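Local coordinates for protein putative TRAP PERIPLASMIC SOLUTE BINDING PROTEIN (Haemophilus influenzae, PDB 4PBQ) that binds L-gulonate in the crystal and probably serves as the periplasmic solute receptor of a TRAP-type transporter, at residues I26-H31 against T83-I88; F146-S151 against N207-I212; V168-L173 against S187-E192. All coordinates share one frame; numbering follows the deposited sequence.

In the fold
The bound L-gulonate relates the three contacts. Contacts 2 and 3 both touch it, whereas contact 1 comes near it through the side chain of Ile88, about 8 Å from the ligand. Contacts 1 and 2 belong to one mixed sheet, in series along the chain and on opposite sides of the chain's centre, with their centres about 25 Å apart and nearest atoms about 9 Å apart. Contact 3, at the end of a separate two-strand parallel sheet, is nested in the loop that contact 2 closes. The centres of contacts 2 and 3 are about 14 Å apart, and they meet by packing: Arg147 NH2 lies 3.7 Å from Pro169 CG, and Asn207 ND2 lies 3.9 Å from Leu190 CD1.

Contact 1 of 3, residues I26-H31 against T83-I88; sequences IIKLGH and TIEAGI
Two bent side chains bring the charges of Lys28 and Glu85 together. Lys28 sets CG beside its own backbone N and folds again at chi3 and chi4, so that NZ curls over to 83-85; Glu85 bends at chi2 (87°), which carries its carboxylate to the backbone of 26-28. The result is a salt bridge, Lys28 NZ to Glu85 OE1 at 3.0 Å, approached on the syn side and somewhat out of the carboxylate plane. The same OE1 also accepts from Lys28 N at 2.9 Å, this donor standing above the plane. A further bond of NZ reaches Thr83 O at 2.9 Å, and a water bridges Ile26 O and Glu85 OE2.

Beyond these polar contacts the two segments run as parallel strands, their axes 15° apart and 4.3 Å at closest approach. Ala86 N donates to Lys28 O, Gly30 N to Ala86 O, and Ile88 N to Gly30 O, the alternating pattern of a parallel ladder. The Glu85 carboxylate takes the bond from Lys28 N just before the regular strand 86-88 begins. Leu29 and Ala86 share a face, with Leu29 CG 3.8 Å from Ala86 CB; Ile27 CG2, two residues earlier on the strand, meets the same methyl at 3.8 Å. On that face, Leu43 and Phe47 of helix 38-54 pack on Leu29. Strand 59-64 pairs with the other edge of 25-30, making the latter an inner strand of the sheet, as in the alpha/beta lobes of periplasmic solute-binding proteins.

OE1 is thus gripped by a backbone amide and an ammonium group, while NZ is shared between a carboxylate and a carbonyl. This pairing would be expected to stabilise both charges and to tie the loop at 83-85 to the strand.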
loop_
_atom_site.group_PDB
_atom_site.type_symbol
_atom_site.label_atom_id
_atom_site.label_comp_id
_atom_site.label_asym_id
_atom_site.label_seq_id
_atom_site.Cartn_x
_atom_site.Cartn_y
_atom_site.Cartn_z
ATOM N N ILE A 26 13.125 20.167 -11.301
ATOM C CA ILE A 26 11.935 20.116 -10.492
ATOM C C ILE A 26 11.324 18.738 -10.620
ATOM O O ILE A 26 10.929 18.327 -11.715
ATOM C CB ILE A 26 10.910 21.162 -10.919
ATOM C CG1 ILE A 26 11.500 22.558 -10.735
ATOM C CG2 ILE A 26 9.662 21.031 -10.093
ATOM C CD1 ILE A 26 10.690 23.624 -11.389
ATOM N N ILE A 27 11.296 18.031 -9.496
ATOM C CA ILE A 27 10.744 16.685 -9.417
ATOM C C ILE A 27 9.395 16.709 -8.685
ATOM O O ILE A 27 9.331 16.953 -7.484
ATOM C CB ILE A 27 11.750 15.796 -8.709
ATOM C CG1 ILE A 27 12.968 15.613 -9.621
ATOM C CG2 ILE A 27 11.153 14.455 -8.364
ATOM C CD1 ILE A 27 14.099 14.900 -8.969
ATOM N N LYS A 28 8.311 16.468 -9.422
ATOM C CA LYS A 28 6.989 16.450 -8.824
ATOM C C LYS A 28 6.822 15.053 -8.250
ATOM O O LYS A 28 7.176 14.078 -8.909
ATOM C CB LYS A 28 5.878 16.689 -9.850
ATOM C CG LYS A 28 5.960 18.017 -10.589
ATOM C CD LYS A 28 4.719 18.255 -11.463
ATOM C CE LYS A 28 4.506 17.165 -12.510
ATOM N NZ LYS A 28 5.625 17.084 -13.476
ATOM N N LEU A 29 6.327 14.986 -7.028
ATOM C CA LEU A 29 6.154 13.708 -6.315
ATOM C C LEU A 29 4.710 13.571 -5.870
ATOM O O LEU A 29 4.222 14.297 -4.976
ATOM C CB LEU A 29 7.101 13.645 -5.114
ATOM C CG LEU A 29 7.244 12.265 -4.470
ATOM C CD1 LEU A 29 8.491 12.291 -3.607
ATOM C CD2 LEU A 29 6.028 11.848 -3.665
ATOM N N GLY A 30 3.998 12.632 -6.488
ATOM C CA GLY A 30 2.583 12.487 -6.207
ATOM C C GLY A 30 2.254 11.230 -5.424
ATOM O O GLY A 30 2.899 10.219 -5.599
ATOM N N HIS A 31 1.279 11.331 -4.534
ATOM C CA HIS A 31 0.785 10.151 -3.831
ATOM C C HIS A 31 -0.676 10.333 -3.439
ATOM O O HIS A 31 -1.246 11.422 -3.590
ATOM C CB HIS A 31 1.676 9.801 -2.640
ATOM C CG HIS A 31 1.630 10.783 -1.525
ATOM N ND1 HIS A 31 0.779 10.659 -0.448
ATOM C CD2 HIS A 31 2.366 11.899 -1.302
ATOM C CE1 HIS A 31 0.996 11.656 0.393
ATOM N NE2 HIS A 31 1.950 12.420 -0.109
ATOM N N THR A 83 6.233 12.059 -17.017
ATOM C CA THR A 83 5.541 13.314 -16.766
ATOM C C THR A 83 5.230 13.527 -15.300
ATOM O O THR A 83 4.871 14.631 -14.894
ATOM C CB THR A 83 4.237 13.410 -17.565
ATOM O OG1 THR A 83 3.356 12.364 -17.162
ATOM C CG2 THR A 83 4.536 13.304 -19.059
ATOM N N ILE A 84 5.336 12.465 -14.508
ATOM C CA ILE A 84 5.340 12.602 -13.054
ATOM C C ILE A 84 6.653 11.996 -12.588
ATOM O O ILE A 84 6.868 10.794 -12.663
ATOM C CB ILE A 84 4.133 11.920 -12.383
ATOM C CG1 ILE A 84 2.841 12.595 -12.856
ATOM C CG2 ILE A 84 4.253 12.000 -10.856
ATOM C CD1 ILE A 84 1.577 11.914 -12.368
ATOM N N GLU A 85 7.557 12.856 -12.138
ATOM C CA GLU A 85 8.938 12.437 -11.895
ATOM C C GLU A 85 9.171 11.502 -10.701
ATOM O O GLU A 85 10.137 10.726 -10.711
ATOM C CB GLU A 85 9.828 13.678 -11.776
ATOM C CG GLU A 85 9.869 14.498 -13.049
ATOM C CD GLU A 85 8.753 15.545 -13.177
ATOM O OE1 GLU A 85 7.942 15.697 -12.244
ATOM O OE2 GLU A 85 8.712 16.254 -14.209
ATOM N N ALA A 86 8.336 11.613 -9.671
ATOM C CA ALA A 86 8.426 10.707 -8.507
ATOM C C ALA A 86 7.059 10.457 -7.911
ATOM O O ALA A 86 6.070 11.109 -8.250
ATOM C CB ALA A 86 9.373 11.274 -7.452
ATOM N N GLY A 87 6.976 9.468 -7.032
ATOM C CA GLY A 87 5.705 9.228 -6.407
ATOM C C GLY A 87 5.767 8.140 -5.380
ATOM O O GLY A 87 6.770 7.406 -5.295
ATOM N N ILE A 88 4.692 8.049 -4.609
ATOM C CA ILE A 88 4.439 6.856 -3.789
ATOM C C ILE A 88 3.141 6.238 -4.243
ATOM O O ILE A 88 2.134 6.915 -4.335
ATOM C CB ILE A 88 4.354 7.159 -2.288
ATOM C CG1 ILE A 88 5.669 7.811 -1.799
ATOM C CG2 ILE A 88 4.031 5.862 -1.500
ATOM C CD1 ILE A 88 5.731 8.141 -0.331
HETATM O O HOH W 1 8.899 19.030 -13.397
#

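Contact 2 of 3, residues F146-S151 against N207-I212. With 2UF (L-gulonate), chain D.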
loop_
_atom_site.group_PDB
_atom_site.type_symbol
_atom_site.label_atom_id
_atom_site.label_comp_id
_atom_site.label_asym_id
_atom_site.label_seq_id
_atom_site.Cartn_x
_atom_site.Cartn_y
_atom_site.Cartn_z
ATOM N N PHE A 146 -1.167 -3.173 7.376
ATOM C CA PHE A 146 -2.168 -4.220 7.207
ATOM C C PHE A 146 -3.525 -3.641 6.945
ATOM O O PHE A 146 -3.935 -2.658 7.556
ATOM C CB PHE A 146 -2.209 -5.110 8.423
ATOM C CG PHE A 146 -1.036 -6.043 8.520
ATOM C CD1 PHE A 146 -1.029 -7.251 7.840
ATOM C CD2 PHE A 146 0.059 -5.699 9.284
ATOM C CE1 PHE A 146 0.050 -8.106 7.930
ATOM C CE2 PHE A 146 1.158 -6.543 9.388
ATOM C CZ PHE A 146 1.166 -7.747 8.717
ATOM N N ARG A 147 -4.271 -4.316 6.078
ATOM C CA ARG A 147 -5.590 -3.845 5.724
ATOM C C ARG A 147 -6.682 -4.443 6.624
ATOM O O ARG A 147 -6.644 -5.623 6.975
ATOM C CB ARG A 147 -5.871 -4.172 4.248
ATOM C CG ARG A 147 -4.841 -3.550 3.310
ATOM C CD ARG A 147 -5.025 -3.949 1.908
ATOM N NE ARG A 147 -6.080 -3.244 1.181
ATOM C CZ ARG A 147 -5.907 -2.123 0.497
ATOM N NH1 ARG A 147 -4.705 -1.558 0.432
ATOM N NH2 ARG A 147 -6.916 -1.589 -0.148
ATOM N N VAL A 148 -7.630 -3.593 6.992
ATOM C CA VAL A 148 -8.786 -3.985 7.802
ATOM C C VAL A 148 -10.063 -3.664 7.018
ATOM O O VAL A 148 -10.043 -2.880 6.066
ATOM C CB VAL A 148 -8.780 -3.337 9.206
ATOM C CG1 VAL A 148 -7.518 -3.708 9.935
ATOM C CG2 VAL A 148 -8.931 -1.821 9.134
ATOM N N ILE A 149 -11.163 -4.307 7.387
ATOM C CA ILE A 149 -12.440 -4.087 6.704
ATOM C C ILE A 149 -13.312 -3.088 7.449
ATOM O O ILE A 149 -13.591 -3.253 8.631
ATOM C CB ILE A 149 -13.217 -5.416 6.583
ATOM C CG1 ILE A 149 -12.399 -6.426 5.771
ATOM C CG2 ILE A 149 -14.576 -5.172 5.933
ATOM C CD1 ILE A 149 -12.969 -7.849 5.808
ATOM N N SER A 150 -13.709 -2.020 6.773
ATOM C CA SER A 150 -14.685 -1.113 7.322
ATOM C C SER A 150 -16.048 -1.446 6.708
ATOM O O SER A 150 -16.127 -1.878 5.567
ATOM C CB SER A 150 -14.309 0.340 7.078
ATOM O OG SER A 150 -14.354 0.708 5.723
ATOM N N SER A 151 -17.116 -1.233 7.458
ATOM C CA SER A 151 -18.395 -1.779 7.062
ATOM C C SER A 151 -19.556 -1.142 7.799
ATOM O O SER A 151 -19.468 -0.874 8.996
ATOM C CB SER A 151 -18.393 -3.286 7.350
ATOM O OG SER A 151 -19.631 -3.837 6.983
ATOM N N ASN A 207 -8.770 -1.262 3.871
ATOM C CA ASN A 207 -7.592 -0.408 3.782
ATOM C C ASN A 207 -6.961 -0.386 5.163
ATOM O O ASN A 207 -7.573 -0.838 6.134
ATOM C CB ASN A 207 -7.980 1.017 3.309
ATOM C CG ASN A 207 -7.564 1.300 1.852
ATOM O OD1 ASN A 207 -6.397 1.183 1.484
ATOM N ND2 ASN A 207 -8.526 1.678 1.036
ATOM N N PRO A 208 -5.733 0.121 5.265
ATOM C CA PRO A 208 -5.109 0.202 6.586
ATOM C C PRO A 208 -5.835 1.173 7.507
ATOM O O PRO A 208 -6.515 2.097 7.032
ATOM C CB PRO A 208 -3.671 0.667 6.275
ATOM C CG PRO A 208 -3.456 0.290 4.830
ATOM C CD PRO A 208 -4.804 0.467 4.185
ATOM N N TYR A 209 -5.656 0.987 8.816
ATOM C CA TYR A 209 -6.234 1.888 9.820
ATOM C C TYR A 209 -5.967 3.365 9.514
ATOM O O TYR A 209 -6.874 4.185 9.629
ATOM C CB TYR A 209 -5.700 1.569 11.228
ATOM C CG TYR A 209 -6.469 0.500 11.960
ATOM C CD1 TYR A 209 -7.762 0.718 12.401
ATOM C CD2 TYR A 209 -5.882 -0.719 12.241
ATOM C CE1 TYR A 209 -8.459 -0.272 13.107
ATOM C CE2 TYR A 209 -6.571 -1.701 12.906
ATOM C CZ TYR A 209 -7.848 -1.472 13.348
ATOM O OH TYR A 209 -8.504 -2.486 14.033
HETATM N N MSE A 210 -4.725 3.723 9.169
HETATM C CA MSE A 210 -4.420 5.138 9.019
HETATM C C MSE A 210 -5.182 5.757 7.872
HETATM O O MSE A 210 -5.679 6.875 8.012
HETATM C CB MSE A 210 -2.919 5.415 8.886
HETATM C CG MSE A 210 -2.152 5.012 10.128
HETATM SE SE MSE A 210 -0.282 5.552 10.075
HETATM C CE MSE A 210 0.381 4.221 8.844
ATOM N N LEU A 211 -5.331 5.038 6.760
ATOM C CA LEU A 211 -6.162 5.530 5.675
ATOM C C LEU A 211 -7.623 5.746 6.113
ATOM O O LEU A 211 -8.246 6.758 5.793
ATOM C CB LEU A 211 -6.079 4.557 4.487
ATOM C CG LEU A 211 -6.750 4.880 3.151
ATOM C CD1 LEU A 211 -8.282 4.824 3.166
ATOM C CD2 LEU A 211 -6.268 6.191 2.654
ATOM N N ILE A 212 -8.181 4.785 6.840
ATOM C CA ILE A 212 -9.547 4.890 7.325
ATOM C C ILE A 212 -9.764 6.148 8.172
ATOM O O ILE A 212 -10.793 6.808 8.055
ATOM C CB ILE A 212 -9.923 3.605 8.072
ATOM C CG1 ILE A 212 -10.004 2.480 7.049
ATOM C CG2 ILE A 212 -11.253 3.756 8.809
ATOM C CD1 ILE A 212 -10.162 1.093 7.667
HETATM O O6A 2UF D . -6.970 2.400 -3.297
HETATM C C6 2UF D . -6.618 1.604 -2.416
HETATM O O6B 2UF D . -7.377 0.990 -1.651
HETATM C C5 2UF D . -5.099 1.408 -2.227
HETATM O O5 2UF D . -4.856 1.060 -0.881
HETATM C C4 2UF D . -4.567 0.295 -3.158
HETATM O O4 2UF D . -4.700 0.704 -4.529
HETATM C C3 2UF D . -3.094 -0.013 -2.816
HETATM O O3 2UF D . -2.263 1.197 -2.754
HETATM C C2 2UF D . -2.471 -0.979 -3.838
HETATM O O2 2UF D . -1.280 -1.434 -3.224
HETATM C C1 2UF D . -3.374 -2.226 -4.087
HETATM O O1 2UF D . -2.636 -3.135 -4.919
HETATM O O HOH W 2 -3.707 -1.089 9.740
#
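Two backbone bonds join Val148 and Asn207 as an antiparallel hydrogen-bonded pair: Val148 N to Asn207 O at 2.9 Å, and Asn207 N to Val148 O at 3.0 Å. A water bridges Phe146 O and Tyr209 N at the start of helix 209-214, where Pro208 is the N-cap.

The apolar contacts gather on Val148. Its CG2 stands over the Tyr209 ring, 4.2 Å from the centroid and 5° off the normal, a CH-pi contact, and also presses on Ile212 CD1 at 3.5 Å, tighter than usual.

Polar groups converge on L-gulonate. Arg147 NH1 donates to ligand O5 at 2.9 Å, and NH2 to carboxylate O6B at 3.0 Å. Asn207 OD1 accepts from O5 at 2.8 Å, while ND2 donates to O6B. Asn207 lies over one guanidinium face, its amide plane turned 48° from it. Outside the segments, Glu206 forms a salt bridge with Arg147 NE, and Gln205 accepts from Asn207 ND2.

Both protein groups therefore read the same 2-hydroxycarboxylate end of the ligand, and the Arg147 charge probably offsets that of the carboxylate.

Contact 3 of 3, residues V168-L173 against S187-E192; sequences VPLNSL and SMPLSE. With 2UF (L-gulonate), chain D.
Val168 and Ser187 pair in parallel with their CA atoms 4.7 Å apart, and Met188 N donates to Val168 O at 3.1 Å. The same oxygen also receives a CA-H...O contact from Ser187 CA. Val168 and Ser187 put their side chains on one face, where Val168 CG2 lies 3.7 Å from Ser187 CA.

The hydroxyl of Ser187 is turned away from its own N, chi1 176°, which carries it across to Pro169. OG donates to Pro169 O at 2.8 Å, coming from above the carbonyl plane, and also lies close to Leu170 CA. Leu170 then lays its branch along 187-192: CD2 rests on the peptide between Met188 and Pro189, 3.6 Å from Met188 C, and reaches the Pro189 ring at CD.

This is the paired end of a small two-strand parallel sheet, strands 165-168 and 184-187, joined by helix 172-180 in a beta-alpha-beta unit. Leu170 is the centre of an inverse gamma turn that leads the chain from strand 165-168 to that helix. Asn171 stands at the N-cap, and its OD1 accepts from Leu173 N at 2.9 Å, a capping bond.

The other end of that amide faces the sugar acid. With CG anti to the backbone N (chi1 178°), Asn171 directs ND2 to O1 of L-gulonate at 2.9 Å, with an N-H...O angle of 157°. OD1 is engaged by the helix start, which probably holds the amide with its donor side to the ligand. Pro169 CB packs near ligand O4 at 3.6 Å, while Leu190 CB approaches carboxylate oxygen O6A from 187-192. Arg167, another residue of the pocket, donates through NE to Met188 O and through NH1 to the ligand.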
loop_
_atom_site.group_PDB
_atom_site.type_symbol
_atom_site.label_atom_id
_atom_site.label_comp_id
_atom_site.label_asym_id
_atom_site.label_seq_id
_atom_site.Cartn_x
_atom_site.Cartn_y
_atom_site.Cartn_z
ATOM N N VAL A 168 -13.292 -2.833 -3.668
ATOM C CA VAL A 168 -11.887 -3.237 -3.657
ATOM C C VAL A 168 -11.067 -2.342 -4.603
ATOM O O VAL A 168 -11.621 -1.652 -5.464
ATOM C CB VAL A 168 -11.691 -4.735 -4.027
ATOM C CG1 VAL A 168 -12.360 -5.631 -2.977
ATOM C CG2 VAL A 168 -12.249 -5.016 -5.429
ATOM N N PRO A 169 -9.750 -2.354 -4.446
ATOM C CA PRO A 169 -8.945 -1.484 -5.334
ATOM C C PRO A 169 -8.877 -1.971 -6.780
ATOM O O PRO A 169 -9.463 -3.019 -7.139
ATOM C CB PRO A 169 -7.555 -1.507 -4.710
ATOM C CG PRO A 169 -7.567 -2.575 -3.664
ATOM C CD PRO A 169 -8.989 -2.873 -3.306
ATOM N N LEU A 170 -8.188 -1.178 -7.603
ATOM C CA LEU A 170 -8.020 -1.444 -9.026
ATOM C C LEU A 170 -6.943 -2.507 -9.290
ATOM O O LEU A 170 -5.944 -2.257 -9.977
ATOM C CB LEU A 170 -7.647 -0.138 -9.729
ATOM C CG LEU A 170 -8.681 0.992 -9.581
ATOM C CD1 LEU A 170 -8.109 2.277 -10.200
ATOM C CD2 LEU A 170 -10.005 0.662 -10.216
ATOM N N ASN A 171 -7.208 -3.707 -8.775
ATOM C CA ASN A 171 -6.248 -4.788 -8.722
ATOM C C ASN A 171 -7.021 -6.085 -8.533
ATOM O O ASN A 171 -7.675 -6.267 -7.527
ATOM C CB ASN A 171 -5.279 -4.543 -7.571
ATOM C CG ASN A 171 -4.258 -5.656 -7.406
ATOM O OD1 ASN A 171 -4.399 -6.754 -7.935
ATOM N ND2 ASN A 171 -3.219 -5.365 -6.635
ATOM N N SER A 172 -7.017 -6.941 -9.556
ATOM C CA SER A 172 -7.845 -8.152 -9.528
ATOM C C SER A 172 -7.470 -9.110 -8.397
ATOM O O SER A 172 -8.283 -9.980 -8.019
ATOM C CB SER A 172 -7.778 -8.861 -10.882
ATOM O OG SER A 172 -6.449 -9.299 -11.118
ATOM N N LEU A 173 -6.275 -8.972 -7.810
ATOM C CA LEU A 173 -5.948 -9.804 -6.644
ATOM C C LEU A 173 -7.007 -9.605 -5.540
ATOM O O LEU A 173 -7.407 -10.527 -4.834
ATOM C CB LEU A 173 -4.573 -9.424 -6.065
ATOM C CG LEU A 173 -4.294 -10.045 -4.703
ATOM C CD1 LEU A 173 -4.223 -11.548 -4.860
ATOM C CD2 LEU A 173 -3.005 -9.500 -4.056
ATOM N N SER A 187 -14.691 -3.371 -7.884
ATOM C CA SER A 187 -13.419 -2.656 -8.016
ATOM C C SER A 187 -13.684 -1.231 -8.475
ATOM O O SER A 187 -14.405 -1.020 -9.420
ATOM C CB SER A 187 -12.508 -3.383 -9.024
ATOM O OG SER A 187 -11.301 -2.680 -9.264
HETATM N N MSE A 188 -13.098 -0.243 -7.796
HETATM C CA MSE A 188 -13.250 1.143 -8.219
HETATM C C MSE A 188 -12.110 1.974 -7.633
HETATM O O MSE A 188 -11.505 1.581 -6.638
HETATM C CB MSE A 188 -14.590 1.718 -7.761
HETATM C CG MSE A 188 -14.773 1.773 -6.300
HETATM SE SE MSE A 188 -16.591 2.309 -5.717
HETATM C CE MSE A 188 -17.625 0.846 -6.090
ATOM N N PRO A 189 -11.840 3.125 -8.238
ATOM C CA PRO A 189 -10.835 4.017 -7.644
ATOM C C PRO A 189 -11.196 4.457 -6.252
ATOM O O PRO A 189 -12.366 4.605 -5.885
ATOM C CB PRO A 189 -10.878 5.252 -8.543
ATOM C CG PRO A 189 -11.593 4.861 -9.768
ATOM C CD PRO A 189 -12.466 3.697 -9.436
ATOM N N LEU A 190 -10.166 4.766 -5.482
ATOM C CA LEU A 190 -10.353 5.153 -4.112
ATOM C C LEU A 190 -11.223 6.394 -4.006
ATOM O O LEU A 190 -11.984 6.539 -3.053
ATOM C CB LEU A 190 -8.968 5.419 -3.505
ATOM C CG LEU A 190 -8.897 5.825 -2.041
ATOM C CD1 LEU A 190 -9.424 4.764 -1.141
ATOM C CD2 LEU A 190 -7.460 6.172 -1.703
ATOM N N SER A 191 -11.075 7.297 -4.967
ATOM C CA SER A 191 -11.829 8.549 -4.970
ATOM C C SER A 191 -13.346 8.349 -5.088
ATOM O O SER A 191 -14.106 9.295 -4.907
ATOM C CB SER A 191 -11.387 9.374 -6.155
ATOM O OG SER A 191 -11.680 8.646 -7.350
ATOM N N GLU A 192 -13.779 7.132 -5.407
ATOM C CA GLU A 192 -15.208 6.826 -5.596
ATOM C C GLU A 192 -15.888 6.146 -4.407
ATOM O O GLU A 192 -17.108 5.942 -4.402
ATOM C CB GLU A 192 -15.409 5.999 -6.879
ATOM C CG GLU A 192 -15.149 6.836 -8.126
ATOM C CD GLU A 192 -15.215 6.070 -9.425
ATOM O OE1 GLU A 192 -15.695 4.917 -9.430
ATOM O OE2 GLU A 192 -14.777 6.646 -10.455
HETATM O O6A 2UF D . -6.970 2.400 -3.297
HETATM C C6 2UF D . -6.618 1.604 -2.416
HETATM O O6B 2UF D . -7.377 0.990 -1.651
HETATM C C5 2UF D . -5.099 1.408 -2.227
HETATM O O5 2UF D . -4.856 1.060 -0.881
HETATM C C4 2UF D . -4.567 0.295 -3.158
HETATM O O4 2UF D . -4.700 0.704 -4.529
HETATM C C3 2UF D . -3.094 -0.013 -2.816
HETATM O O3 2UF D . -2.263 1.197 -2.754
HETATM C C2 2UF D . -2.471 -0.979 -3.838
HETATM O O2 2UF D . -1.280 -1.434 -3.224
HETATM C C1 2UF D . -3.374 -2.226 -4.087
HETATM O O1 2UF D . -2.636 -3.135 -4.919
#